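Side-chain contacts in ribulose bisphosphate carboxylase (Pyrococcus horikoshii, PDB 2D69), which probably adds carbon dioxide and water to ribulose 1,5-bisphosphate, giving two molecules of 3-phosphoglycerate, in an archaeal route for AMP breakdown: residues M147-D151 / R152-A156; I393-I397 / E398-L402; E358-L362 / F363-L367; K300-M304 / I305-Q309; A171-A174 / Y175-S179. All blocks are in the same frame, centred on the assembly; numbering follows the deposited sequence.

All five interactions are local contacts in the catalytic alpha/beta barrel. Interactions 1, 2 and 3 touch one another. They join strand 154-157 and its lead-in loop to the ends of helices 382-398 and 356-363. Interaction 2 is a surface contact. Interactions 1 and 3 are partly buried, and interactions 4 and 5 are buried. Interactions 2, 3 and 4 lie where a helix ends at a glycine; backbone bonds close the helix and apolar side chains pack beside them. Interaction 1 includes such an end and adds an arginine and a sulfate ion. Interaction 5 differs: it lies within helix 167-179, whose side chains reach several neighbours, including a second subunit.

Interaction 1: residues M147-D151 / R152-A156; sequences MGVKD and RPLTA. With SO4 (sulfate ion), chain H.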
loop_
_atom_site.group_PDB
_atom_site.type_symbol
_atom_site.label_atom_id
_atom_site.label_comp_id
_atom_site.label_asym_id
_atom_site.label_seq_id
_atom_site.Cartn_x
_atom_site.Cartn_y
_atom_site.Cartn_z
ATOM N N MET A 147 28.807 16.919 -14.535
ATOM C CA MET A 147 29.820 16.288 -15.391
ATOM C C MET A 147 31.222 16.798 -15.029
ATOM O O MET A 147 32.238 16.222 -15.432
ATOM C CB MET A 147 29.514 16.588 -16.844
ATOM C CG MET A 147 28.300 15.832 -17.454
ATOM S SD MET A 147 28.435 14.053 -17.232
ATOM C CE MET A 147 29.928 13.594 -18.198
ATOM N N GLY A 148 31.271 17.888 -14.270
ATOM C CA GLY A 148 32.536 18.512 -13.874
ATOM C C GLY A 148 33.276 19.130 -15.050
ATOM O O GLY A 148 34.544 19.159 -15.055
ATOM N N VAL A 149 32.531 19.604 -16.058
ATOM C CA VAL A 149 33.159 20.176 -17.246
ATOM C C VAL A 149 32.729 21.614 -17.469
ATOM O O VAL A 149 31.584 21.863 -17.903
ATOM C CB VAL A 149 32.877 19.305 -18.507
ATOM C CG1 VAL A 149 33.463 19.941 -19.749
ATOM C CG2 VAL A 149 33.459 17.898 -18.306
ATOM N N LYS A 150 33.635 22.572 -17.197
ATOM C CA LYS A 150 33.158 23.958 -17.014
ATOM C C LYS A 150 33.051 24.812 -18.291
ATOM O O LYS A 150 32.171 25.673 -18.401
ATOM C CB LYS A 150 33.812 24.685 -15.826
ATOM C CG LYS A 150 35.302 24.921 -15.902
ATOM C CD LYS A 150 35.960 25.186 -14.463
ATOM C CE LYS A 150 37.465 24.637 -14.453
ATOM N NZ LYS A 150 38.346 24.976 -13.245
ATOM N N ASP A 151 33.858 24.515 -19.288
ATOM C CA ASP A 151 33.954 25.398 -20.461
ATOM C C ASP A 151 33.820 24.681 -21.842
ATOM O O ASP A 151 33.055 25.149 -22.730
ATOM C CB ASP A 151 35.277 26.177 -20.407
ATOM C CG ASP A 151 35.327 27.289 -21.456
ATOM O OD1 ASP A 151 34.372 28.131 -21.454
ATOM O OD2 ASP A 151 36.244 27.385 -22.332
ATOM N N ARG A 152 34.541 23.575 -22.027
ATOM C CA ARG A 152 34.604 22.918 -23.342
ATOM C C ARG A 152 33.300 22.236 -23.685
ATOM O O ARG A 152 32.561 21.889 -22.777
ATOM C CB ARG A 152 35.760 21.918 -23.405
ATOM C CG ARG A 152 35.586 20.695 -22.518
ATOM C CD ARG A 152 36.576 19.602 -22.867
ATOM N NE ARG A 152 36.488 18.523 -21.873
ATOM C CZ ARG A 152 35.652 17.525 -21.935
ATOM N NH1 ARG A 152 34.823 17.432 -22.949
ATOM N NH2 ARG A 152 35.616 16.614 -20.980
ATOM N N PRO A 153 32.992 22.034 -24.965
ATOM C CA PRO A 153 31.853 21.185 -25.322
ATOM C C PRO A 153 32.058 19.771 -24.757
ATOM O O PRO A 153 33.165 19.303 -24.524
ATOM C CB PRO A 153 31.835 21.182 -26.857
ATOM C CG PRO A 153 33.091 21.770 -27.283
ATOM C CD PRO A 153 33.688 22.559 -26.138
ATOM N N LEU A 154 30.960 19.094 -24.532
ATOM C CA LEU A 154 31.004 17.695 -24.107
ATOM C C LEU A 154 31.054 16.836 -25.357
ATOM O O LEU A 154 30.632 17.277 -26.426
ATOM C CB LEU A 154 29.766 17.346 -23.285
ATOM C CG LEU A 154 29.666 17.917 -21.863
ATOM C CD1 LEU A 154 28.235 17.719 -21.328
ATOM C CD2 LEU A 154 30.606 17.202 -20.958
ATOM N N THR A 155 31.636 15.643 -25.212
ATOM C CA THR A 155 31.679 14.660 -26.281
ATOM C C THR A 155 30.825 13.420 -26.020
ATOM O O THR A 155 30.608 12.998 -24.879
ATOM C CB THR A 155 33.077 14.229 -26.552
ATOM O OG1 THR A 155 33.605 13.571 -25.398
ATOM C CG2 THR A 155 33.976 15.409 -26.850
ATOM N N ALA A 156 30.336 12.860 -27.125
ATOM C CA ALA A 156 29.458 11.706 -27.139
ATOM C C ALA A 156 29.824 10.827 -28.312
ATOM O O ALA A 156 30.276 11.322 -29.357
ATOM C CB ALA A 156 28.025 12.144 -27.269
HETATM S S SO4 H . 37.280 21.082 -18.123
HETATM O O1 SO4 H . 36.588 20.834 -16.856
HETATM O O2 SO4 H . 36.485 21.989 -18.966
HETATM O O3 SO4 H . 38.538 21.742 -17.781
HETATM O O4 SO4 H . 37.566 19.824 -18.831
#
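One face of the R152 guanidinium is covered by V149, whose CG1 sits 3.9 Å above the plane, over its centre. V149 CG2 reaches R152 NH2 at 3.7 Å. R152 CG lies between its own backbone N and carbonyl carbon (chi1 68°), 3.6 Å from V149 CG1, and the chain then runs extended to NE. The sulfate ion stands oblique to the group, with a weak bond from R152 NE to O4 of 3.5 Å. K150 N adds weak bonds to the same ion. R152 NH1 forms a salt bridge with D183 and a weak bond to P153 O. With an alanine here, D183 would probably lose its charge partner and V149 the flat surface it packs on. Beyond the arginine, V149 CB also meets L154 CD2 at 3.9 Å. M147 CB is a looser neighbour of the same methyl, at 4.3 Å. G148, with positive phi, closes helix 139-147 in a Schellman motif, and the loop then enters strand 154-157 of the TIM barrel.

Interaction 2: residues I393-I397 / E398-L402; sequences IDAAI and EGVDL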
loop_
_atom_site.group_PDB
_atom_site.type_symbol
_atom_site.label_atom_id
_atom_site.label_comp_id
_atom_site.label_asym_id
_atom_site.label_seq_id
_atom_site.Cartn_x
_atom_site.Cartn_y
_atom_site.Cartn_z
ATOM N N ILE A 393 39.424 19.281 -29.666
ATOM C CA ILE A 393 38.585 20.250 -28.953
ATOM C C ILE A 393 39.458 21.115 -28.016
ATOM O O ILE A 393 39.309 22.328 -27.981
ATOM C CB ILE A 393 37.441 19.533 -28.180
ATOM C CG1 ILE A 393 36.412 18.954 -29.160
ATOM C CG2 ILE A 393 36.757 20.465 -27.229
ATOM C CD1 ILE A 393 35.626 17.813 -28.581
ATOM N N ASP A 394 40.420 20.517 -27.318
ATOM C CA ASP A 394 41.288 21.314 -26.448
ATOM C C ASP A 394 42.046 22.346 -27.294
ATOM O O ASP A 394 42.176 23.482 -26.885
ATOM C CB ASP A 394 42.270 20.440 -25.691
ATOM C CG ASP A 394 41.631 19.657 -24.587
ATOM O OD1 ASP A 394 40.542 20.024 -24.108
ATOM O OD2 ASP A 394 42.185 18.648 -24.127
ATOM N N ALA A 395 42.520 21.947 -28.481
ATOM C CA ALA A 395 43.177 22.853 -29.405
ATOM C C ALA A 395 42.245 23.950 -29.935
ATOM O O ALA A 395 42.615 25.114 -29.961
ATOM C CB ALA A 395 43.806 22.079 -30.564
ATOM N N ALA A 396 41.066 23.590 -30.415
ATOM C CA ALA A 396 40.139 24.602 -30.888
ATOM C C ALA A 396 39.939 25.670 -29.781
ATOM O O ALA A 396 40.015 26.846 -30.038
ATOM C CB ALA A 396 38.802 23.968 -31.287
ATOM N N ILE A 397 39.722 25.242 -28.542
ATOM C CA ILE A 397 39.458 26.187 -27.440
ATOM C C ILE A 397 40.667 27.066 -27.114
ATOM O O ILE A 397 40.498 28.227 -26.763
ATOM C CB ILE A 397 39.063 25.421 -26.197
ATOM C CG1 ILE A 397 37.683 24.802 -26.407
ATOM C CG2 ILE A 397 39.049 26.318 -24.936
ATOM C CD1 ILE A 397 37.521 23.576 -25.646
ATOM N N GLU A 398 41.866 26.495 -27.189
ATOM C CA GLU A 398 43.081 27.220 -26.834
ATOM C C GLU A 398 43.612 28.069 -28.003
ATOM O O GLU A 398 44.571 28.804 -27.818
ATOM C CB GLU A 398 44.183 26.256 -26.327
ATOM C CG GLU A 398 43.892 25.558 -24.981
ATOM C CD GLU A 398 44.887 24.431 -24.654
ATOM O OE1 GLU A 398 46.089 24.567 -25.005
ATOM O OE2 GLU A 398 44.490 23.399 -24.044
ATOM N N GLY A 399 42.968 28.004 -29.173
ATOM C CA GLY A 399 43.388 28.749 -30.353
ATOM C C GLY A 399 44.691 28.195 -30.929
ATOM O O GLY A 399 45.516 28.931 -31.463
ATOM N N VAL A 400 44.898 26.894 -30.764
ATOM C CA VAL A 400 46.139 26.215 -31.183
ATOM C C VAL A 400 45.823 25.498 -32.495
ATOM O O VAL A 400 44.772 24.852 -32.608
ATOM C CB VAL A 400 46.589 25.196 -30.115
ATOM C CG1 VAL A 400 47.719 24.275 -30.609
ATOM C CG2 VAL A 400 46.959 25.909 -28.837
ATOM N N ASP A 401 46.720 25.633 -33.474
ATOM C CA ASP A 401 46.560 24.990 -34.797
ATOM C C ASP A 401 46.502 23.459 -34.622
ATOM O O ASP A 401 47.243 22.904 -33.828
ATOM C CB ASP A 401 47.714 25.424 -35.716
ATOM C CG ASP A 401 47.741 24.693 -37.052
ATOM O OD1 ASP A 401 46.697 24.581 -37.736
ATOM O OD2 ASP A 401 48.795 24.220 -37.529
ATOM N N LEU A 402 45.611 22.796 -35.339
ATOM C CA LEU A 402 45.516 21.332 -35.262
ATOM C C LEU A 402 46.834 20.603 -35.610
ATOM O O LEU A 402 47.220 19.648 -34.905
ATOM C CB LEU A 402 44.368 20.817 -36.138
ATOM C CG LEU A 402 42.950 21.186 -35.731
ATOM C CD1 LEU A 402 41.979 20.347 -36.536
ATOM C CD2 LEU A 402 42.712 20.968 -34.220
#
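E398 folds back along the last turn of helix 382-398 and lies beside D394. Its CG is anti to the carbonyl carbon (chi1 -67°), which brings CG to 3.3 Å from D394 O. The chain stays extended beyond, and OE2 comes 4.0 Å from D394 CB. D394 has a similar first torsion, but the two carboxylates do not meet: D394 OD1 is 5.2 Å from E398 OE2. On another side of the same turn, A395 CB is met by residues that follow the helix: L402 CD2 at 4.0 Å and V400 CB at 4.2 Å. Backbone bonds shape the turn. E398 N bonds to D394 O. V400 N reaches A395 O at 3.0 Å with an N-H...O angle of 165°. G399 N bonds to A396 O, at 3.3 Å and well above the carbonyl plane. With the positive phi of G399, these last two bonds make a Schellman motif. Few side-chain contacts join the two segments, and the two carboxylates are alike in charge. The chemistry therefore implies a turn held mainly by its backbone, with the acids probably repelling each other mildly.

Interaction 3: residues E358-L362 / F363-L367; sequences ELIRL and FGKDL
L359 and F363 make the main apolar contact. The two side chains cross at about a right angle, and L359 CD1 meets F363 CD1 at 3.8 Å. With CG anti to the carbonyl carbon (chi1 -64°), the F363 ring turns back toward the preceding turn, its CD1 beside L359 and L362. The distance from F363 CD1 to L362 CB is also 3.8 Å, and L359 O sits at the ring edge, near its plane. L367 CD1 packs more loosely on L359 CG, at 4.2 Å. I360 CG2 meets the aliphatic CG of K365 at the same distance.

Backbone bonds end the helix. F363 N donates to L359 O at 2.9 Å, and G364 N to I360 O at 2.8 Å. G364 then takes positive phi. The chain passes through an inverse gamma turn centred on D366 and enters strand 368-370. This is a helix-to-strand connection of the alpha/beta barrel. F363 also packs on helix 323-334 and meets the ring of Y323.

K365 and D366 find their polar partners outside the two segments: K365 NZ forms a salt bridge with D151, and D366 OD1 with R144. G364 O is buried here with no hydrogen-bonding partner in the model. On the helix itself, L362 CG lies over one face of the R361 guanidinium, offset toward its rim.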
loop_
_atom_site.group_PDB
_atom_site.type_symbol
_atom_site.label_atom_id
_atom_site.label_comp_id
_atom_site.label_asym_id
_atom_site.label_seq_id
_atom_site.Cartn_x
_atom_site.Cartn_y
_atom_site.Cartn_z
ATOM N N GLU A 358 36.207 24.524 -36.798
ATOM C CA GLU A 358 35.128 25.176 -37.514
ATOM C C GLU A 358 33.807 25.052 -36.739
ATOM O O GLU A 358 33.045 26.041 -36.582
ATOM C CB GLU A 358 34.994 24.561 -38.920
ATOM C CG GLU A 358 34.026 25.277 -39.852
ATOM C CD GLU A 358 33.697 24.513 -41.148
ATOM O OE1 GLU A 358 34.251 23.404 -41.405
ATOM O OE2 GLU A 358 32.867 25.052 -41.943
ATOM N N LEU A 359 33.536 23.853 -36.226
ATOM C CA LEU A 359 32.304 23.623 -35.477
ATOM C C LEU A 359 32.185 24.584 -34.284
ATOM O O LEU A 359 31.176 25.250 -34.119
ATOM C CB LEU A 359 32.208 22.174 -35.022
ATOM C CG LEU A 359 30.948 21.846 -34.233
ATOM C CD1 LEU A 359 29.747 21.914 -35.155
ATOM C CD2 LEU A 359 31.059 20.476 -33.566
ATOM N N ILE A 360 33.260 24.705 -33.515
ATOM C CA ILE A 360 33.297 25.591 -32.367
ATOM C C ILE A 360 33.276 27.095 -32.724
ATOM O O ILE A 360 32.530 27.867 -32.092
ATOM C CB ILE A 360 34.462 25.192 -31.434
ATOM C CG1 ILE A 360 34.117 23.851 -30.762
ATOM C CG2 ILE A 360 34.709 26.242 -30.377
ATOM C CD1 ILE A 360 35.298 23.170 -30.108
ATOM N N ARG A 361 34.030 27.507 -33.738
ATOM C CA ARG A 361 34.001 28.896 -34.198
ATOM C C ARG A 361 32.572 29.322 -34.525
ATOM O O ARG A 361 32.132 30.393 -34.121
ATOM C CB ARG A 361 34.840 29.034 -35.456
ATOM C CG ARG A 361 35.305 30.403 -35.784
ATOM C CD ARG A 361 36.149 30.422 -37.091
ATOM N NE ARG A 361 35.227 30.672 -38.204
ATOM C CZ ARG A 361 34.918 29.824 -39.194
ATOM N NH1 ARG A 361 34.028 30.214 -40.097
ATOM N NH2 ARG A 361 35.503 28.619 -39.340
ATOM N N LEU A 362 31.870 28.472 -35.267
ATOM C CA LEU A 362 30.511 28.767 -35.745
ATOM C C LEU A 362 29.399 28.583 -34.704
ATOM O O LEU A 362 28.389 29.301 -34.730
ATOM C CB LEU A 362 30.173 27.911 -36.969
ATOM C CG LEU A 362 30.946 28.246 -38.264
ATOM C CD1 LEU A 362 30.544 27.289 -39.373
ATOM C CD2 LEU A 362 30.730 29.681 -38.730
ATOM N N PHE A 363 29.536 27.601 -33.826
ATOM C CA PHE A 363 28.431 27.251 -32.915
ATOM C C PHE A 363 28.772 27.322 -31.411
ATOM O O PHE A 363 27.946 26.978 -30.594
ATOM C CB PHE A 363 27.873 25.864 -33.250
ATOM C CG PHE A 363 27.237 25.767 -34.626
ATOM C CD1 PHE A 363 27.929 25.179 -35.680
ATOM C CD2 PHE A 363 25.956 26.249 -34.851
ATOM C CE1 PHE A 363 27.374 25.073 -36.944
ATOM C CE2 PHE A 363 25.362 26.142 -36.119
ATOM C CZ PHE A 363 26.073 25.542 -37.176
ATOM N N GLY A 364 29.942 27.806 -31.049
ATOM C CA GLY A 364 30.316 27.967 -29.659
ATOM C C GLY A 364 30.750 26.707 -28.924
ATOM O O GLY A 364 30.841 25.626 -29.489
ATOM N N LYS A 365 31.031 26.875 -27.631
ATOM C CA LYS A 365 31.470 25.803 -26.763
ATOM C C LYS A 365 30.349 25.090 -26.019
ATOM O O LYS A 365 30.593 24.085 -25.349
ATOM C CB LYS A 365 32.409 26.388 -25.744
ATOM C CG LYS A 365 33.655 27.015 -26.400
ATOM C CD LYS A 365 34.667 27.538 -25.380
ATOM C CE LYS A 365 34.257 28.870 -24.728
ATOM N NZ LYS A 365 35.446 29.373 -23.976
ATOM N N ASP A 366 29.146 25.654 -26.052
ATOM C CA ASP A 366 28.027 25.065 -25.346
ATOM C C ASP A 366 27.326 24.135 -26.295
ATOM O O ASP A 366 26.318 24.489 -26.915
ATOM C CB ASP A 366 27.072 26.132 -24.780
ATOM C CG ASP A 366 27.585 26.732 -23.475
ATOM O OD1 ASP A 366 28.476 26.136 -22.837
ATOM O OD2 ASP A 366 27.184 27.808 -23.036
ATOM N N LEU A 367 27.932 22.965 -26.436
ATOM C CA LEU A 367 27.490 21.913 -27.338
ATOM C C LEU A 367 27.769 20.564 -26.736
ATOM O O LEU A 367 28.730 20.374 -25.985
ATOM C CB LEU A 367 28.243 21.944 -28.665
ATOM C CG LEU A 367 28.160 23.180 -29.535
ATOM C CD1 LEU A 367 29.116 23.008 -30.684
ATOM C CD2 LEU A 367 26.753 23.426 -30.059
#

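Interaction 4: residues K300-M304 / I305-Q309; sequences KAARM and IGVDQ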
loop_
_atom_site.group_PDB
_atom_site.type_symbol
_atom_site.label_atom_id
_atom_site.label_comp_id
_atom_site.label_asym_id
_atom_site.label_seq_id
_atom_site.Cartn_x
_atom_site.Cartn_y
_atom_site.Cartn_z
ATOM N N LYS A 300 11.181 24.305 -29.130
ATOM C CA LYS A 300 10.640 25.208 -28.127
ATOM C C LYS A 300 9.728 24.432 -27.182
ATOM O O LYS A 300 9.783 24.591 -25.980
ATOM C CB LYS A 300 9.882 26.358 -28.805
ATOM C CG LYS A 300 9.181 27.325 -27.880
ATOM C CD LYS A 300 8.767 28.598 -28.603
ATOM C CE LYS A 300 9.837 29.701 -28.636
ATOM N NZ LYS A 300 9.390 30.855 -29.576
ATOM N N ALA A 301 8.820 23.651 -27.744
ATOM C CA ALA A 301 8.030 22.741 -26.919
ATOM C C ALA A 301 8.907 21.863 -26.039
ATOM O O ALA A 301 8.638 21.703 -24.838
ATOM C CB ALA A 301 7.127 21.903 -27.782
ATOM N N ALA A 302 9.967 21.286 -26.612
ATOM C CA ALA A 302 10.736 20.320 -25.873
ATOM C C ALA A 302 11.488 21.029 -24.731
ATOM O O ALA A 302 11.662 20.434 -23.650
ATOM C CB ALA A 302 11.726 19.564 -26.820
ATOM N N ARG A 303 11.969 22.262 -24.976
ATOM C CA ARG A 303 12.642 23.042 -23.931
ATOM C C ARG A 303 11.668 23.428 -22.798
ATOM O O ARG A 303 12.017 23.410 -21.617
ATOM C CB ARG A 303 13.270 24.288 -24.544
ATOM C CG ARG A 303 13.941 25.178 -23.520
ATOM C CD ARG A 303 14.837 26.250 -24.083
ATOM N NE ARG A 303 15.382 27.022 -22.992
ATOM C CZ ARG A 303 15.799 28.278 -23.059
ATOM N NH1 ARG A 303 15.754 28.944 -24.218
ATOM N NH2 ARG A 303 16.286 28.877 -21.969
ATOM N N MET A 304 10.431 23.771 -23.169
ATOM C CA MET A 304 9.466 24.257 -22.215
ATOM C C MET A 304 9.072 23.129 -21.254
ATOM O O MET A 304 9.161 23.304 -20.011
ATOM C CB MET A 304 8.272 24.855 -23.010
ATOM C CG MET A 304 7.100 25.434 -22.224
ATOM S SD MET A 304 5.714 26.135 -23.338
ATOM C CE MET A 304 6.526 26.135 -24.701
ATOM N N ILE A 305 8.741 21.963 -21.807
ATOM C CA ILE A 305 8.535 20.781 -21.001
ATOM C C ILE A 305 9.793 20.532 -20.205
ATOM O O ILE A 305 9.795 20.431 -18.965
ATOM C CB ILE A 305 8.154 19.547 -21.883
ATOM C CG1 ILE A 305 6.781 19.769 -22.486
ATOM C CG2 ILE A 305 8.102 18.296 -20.997
ATOM C CD1 ILE A 305 6.479 18.911 -23.694
ATOM N N GLY A 306 10.913 20.473 -20.912
ATOM C CA GLY A 306 12.174 20.381 -20.217
ATOM C C GLY A 306 13.147 19.297 -20.577
ATOM O O GLY A 306 13.637 18.631 -19.677
ATOM N N VAL A 307 13.487 19.143 -21.861
ATOM C CA VAL A 307 14.633 18.299 -22.244
ATOM C C VAL A 307 15.858 19.088 -21.916
ATOM O O VAL A 307 15.810 20.306 -21.954
ATOM C CB VAL A 307 14.583 17.867 -23.766
ATOM C CG1 VAL A 307 13.297 17.162 -24.062
ATOM C CG2 VAL A 307 14.846 18.997 -24.650
ATOM N N ASP A 308 16.943 18.436 -21.515
ATOM C CA ASP A 308 18.175 19.150 -21.140
ATOM C C ASP A 308 19.169 19.343 -22.285
ATOM O O ASP A 308 20.088 20.217 -22.219
ATOM C CB ASP A 308 18.850 18.402 -20.020
ATOM C CG ASP A 308 17.997 18.342 -18.805
ATOM O OD1 ASP A 308 18.085 19.302 -18.007
ATOM O OD2 ASP A 308 17.232 17.374 -18.567
ATOM N N GLN A 309 18.991 18.524 -23.323
ATOM C CA GLN A 309 19.813 18.577 -24.548
ATOM C C GLN A 309 19.032 17.963 -25.701
ATOM O O GLN A 309 18.198 17.081 -25.496
ATOM C CB GLN A 309 21.193 17.921 -24.392
ATOM C CG GLN A 309 21.199 16.557 -23.885
ATOM C CD GLN A 309 22.576 16.113 -23.410
ATOM O OE1 GLN A 309 23.098 15.089 -23.892
ATOM N NE2 GLN A 309 23.121 16.815 -22.478
#
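A302 and V307 form the tight part of this helix end. Both valine methyls close on the alanine: V307 CG2 is 3.8 Å and CG1 4.0 Å from A302 CB. V307 CG1 is anti to the carbonyl carbon (chi1 -56°), and CG2 lies between the backbone N and the carbonyl carbon; with this rotation both methyls face A302. The A302 carbonyl is gripped twice. A302 O accepts from G306 N at 2.8 Å and from V307 N at 2.9 Å, and the two donors come from opposite faces of its plane. I305 N bonds to A301 O at 3.0 Å, and the I305 side chain lies close to that carbonyl oxygen, with CG1 3.6 Å from A301 O. G306 has positive phi and is the C-prime residue of a Schellman motif. A serine in place of V307 would probably leave a gap against A302 CB.

The loose part is the other flank. The M304 and R303 side chains lead away from the turn. No solvent side opens here, since every residue of the contact is buried. R303 bonds to S335 O. M304 packs on F123 of strand 115-124. I305 faces helices 258-271 and 98-105. D308, just before strand 309-311, and Q309, its first residue, make backbone bonds to I275 and A277 of strand 274-278.

Interaction 5: residues A171-A174 / Y175-S179; sequences AEIA and YELWS
W178 lays its six-membered ring beside A174, with CZ3 3.8 Å from A174 CB. Both belong to helix 167-179, which links strands 154-157 and 184-186 in a beta-alpha-beta unit of the barrel. W178 CG is anti to the carbonyl carbon (chi1 -81°). This turns the indole back along the helix, with A174 O oblique to it. Its NE1 bonds to E222 O. One turn's spacing also joins I173 and L177. Their side chains cross obliquely, and I173 CG1 touches L177 CD1 at 3.9 Å. Both pack on P382, and L177 also faces L185 of strand 184-186.

Y175 is turned differently. Its CG is anti to the backbone N (chi1 -176°), and the ring points away from the preceding turn. OH reaches E216 on helix 199-217. E176 OE1 lies at the ring edge, in its plane. E176 is bent at chi2, and its OE2 forms a salt bridge with R383. A water donates to E172 O at 2.8 Å and to E176 OE1 at 2.9 Å, linking the E172 backbone carbonyl to the E176 carboxylate. W59 of a second subunit packs on E172, I173 and E176.

The backbone runs in regular helical bonds, W178 N to A174 O measuring 3.0 Å. At the last turn, S179 OG sits 3.4 Å above the centre of one face of the Y175 ring and donates to Y175 O at 2.6 Å.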
loop_
_atom_site.group_PDB
_atom_site.type_symbol
_atom_site.label_atom_id
_atom_site.label_comp_id
_atom_site.label_asym_id
_atom_site.label_seq_id
_atom_site.Cartn_x
_atom_site.Cartn_y
_atom_site.Cartn_z
ATOM N N ALA A 171 29.883 -3.571 -23.217
ATOM C CA ALA A 171 30.758 -3.183 -22.105
ATOM C C ALA A 171 32.171 -2.923 -22.569
ATOM O O ALA A 171 32.848 -2.029 -22.046
ATOM C CB ALA A 171 30.751 -4.246 -21.017
ATOM N N GLU A 172 32.631 -3.704 -23.531
ATOM C CA GLU A 172 34.037 -3.598 -23.989
ATOM C C GLU A 172 34.236 -2.370 -24.855
ATOM O O GLU A 172 35.223 -1.667 -24.735
ATOM C CB GLU A 172 34.502 -4.875 -24.725
ATOM C CG GLU A 172 34.547 -6.079 -23.787
ATOM C CD GLU A 172 34.882 -7.432 -24.460
ATOM O OE1 GLU A 172 34.618 -7.648 -25.686
ATOM O OE2 GLU A 172 35.391 -8.299 -23.722
ATOM N N ILE A 173 33.306 -2.120 -25.755
ATOM C CA ILE A 173 33.415 -0.913 -26.530
ATOM C C ILE A 173 33.265 0.321 -25.661
ATOM O O ILE A 173 34.041 1.273 -25.813
ATOM C CB ILE A 173 32.515 -0.944 -27.781
ATOM C CG1 ILE A 173 32.766 0.291 -28.628
ATOM C CG2 ILE A 173 31.058 -1.118 -27.459
ATOM C CD1 ILE A 173 34.188 0.342 -29.162
ATOM N N ALA A 174 32.327 0.306 -24.707
ATOM C CA ALA A 174 32.152 1.424 -23.791
ATOM C C ALA A 174 33.417 1.730 -23.040
ATOM O O ALA A 174 33.750 2.875 -22.864
ATOM C CB ALA A 174 31.057 1.116 -22.789
ATOM N N TYR A 175 34.091 0.701 -22.547
ATOM C CA TYR A 175 35.357 0.893 -21.781
ATOM C C TYR A 175 36.374 1.643 -22.621
ATOM O O TYR A 175 37.056 2.529 -22.119
ATOM C CB TYR A 175 35.948 -0.442 -21.371
ATOM C CG TYR A 175 37.166 -0.309 -20.518
ATOM C CD1 TYR A 175 38.419 -0.401 -21.068
ATOM C CD2 TYR A 175 37.059 0.027 -19.173
ATOM C CE1 TYR A 175 39.554 -0.306 -20.283
ATOM C CE2 TYR A 175 38.176 0.184 -18.384
ATOM C CZ TYR A 175 39.420 0.015 -18.952
ATOM O OH TYR A 175 40.547 0.177 -18.213
ATOM N N GLU A 176 36.492 1.242 -23.879
ATOM C CA GLU A 176 37.389 1.896 -24.807
ATOM C C GLU A 176 37.068 3.370 -25.015
ATOM O O GLU A 176 37.950 4.229 -24.941
ATOM C CB GLU A 176 37.390 1.170 -26.187
ATOM C CG GLU A 176 37.996 -0.231 -26.212
ATOM C CD GLU A 176 39.405 -0.288 -25.634
ATOM O OE1 GLU A 176 39.629 -0.970 -24.609
ATOM O OE2 GLU A 176 40.293 0.336 -26.241
ATOM N N LEU A 177 35.801 3.654 -25.250
ATOM C CA LEU A 177 35.378 5.008 -25.614
ATOM C C LEU A 177 35.534 5.980 -24.487
ATOM O O LEU A 177 36.125 7.063 -24.660
ATOM C CB LEU A 177 33.932 4.999 -26.066
ATOM C CG LEU A 177 33.694 4.260 -27.375
ATOM C CD1 LEU A 177 32.243 3.995 -27.591
ATOM C CD2 LEU A 177 34.192 5.077 -28.510
ATOM N N TRP A 178 35.026 5.573 -23.326
ATOM C CA TRP A 178 35.159 6.337 -22.080
ATOM C C TRP A 178 36.631 6.504 -21.682
ATOM O O TRP A 178 37.064 7.624 -21.425
ATOM C CB TRP A 178 34.377 5.651 -20.929
ATOM C CG TRP A 178 32.875 5.896 -20.867
ATOM C CD1 TRP A 178 32.213 7.018 -21.225
ATOM C CD2 TRP A 178 31.880 4.982 -20.401
ATOM N NE1 TRP A 178 30.874 6.887 -20.961
ATOM C CE2 TRP A 178 30.645 5.649 -20.441
ATOM C CE3 TRP A 178 31.919 3.687 -19.868
ATOM C CZ2 TRP A 178 29.468 5.047 -20.054
ATOM C CZ3 TRP A 178 30.780 3.099 -19.520
ATOM C CH2 TRP A 178 29.546 3.768 -19.616
ATOM N N SER A 179 37.399 5.411 -21.631
ATOM C CA SER A 179 38.826 5.463 -21.272
ATOM C C SER A 179 39.683 6.382 -22.166
ATOM O O SER A 179 40.650 6.989 -21.709
ATOM C CB SER A 179 39.463 4.049 -21.242
ATOM O OG SER A 179 38.833 3.214 -20.292
HETATM O O HOH W 1 37.555 -2.899 -23.878
#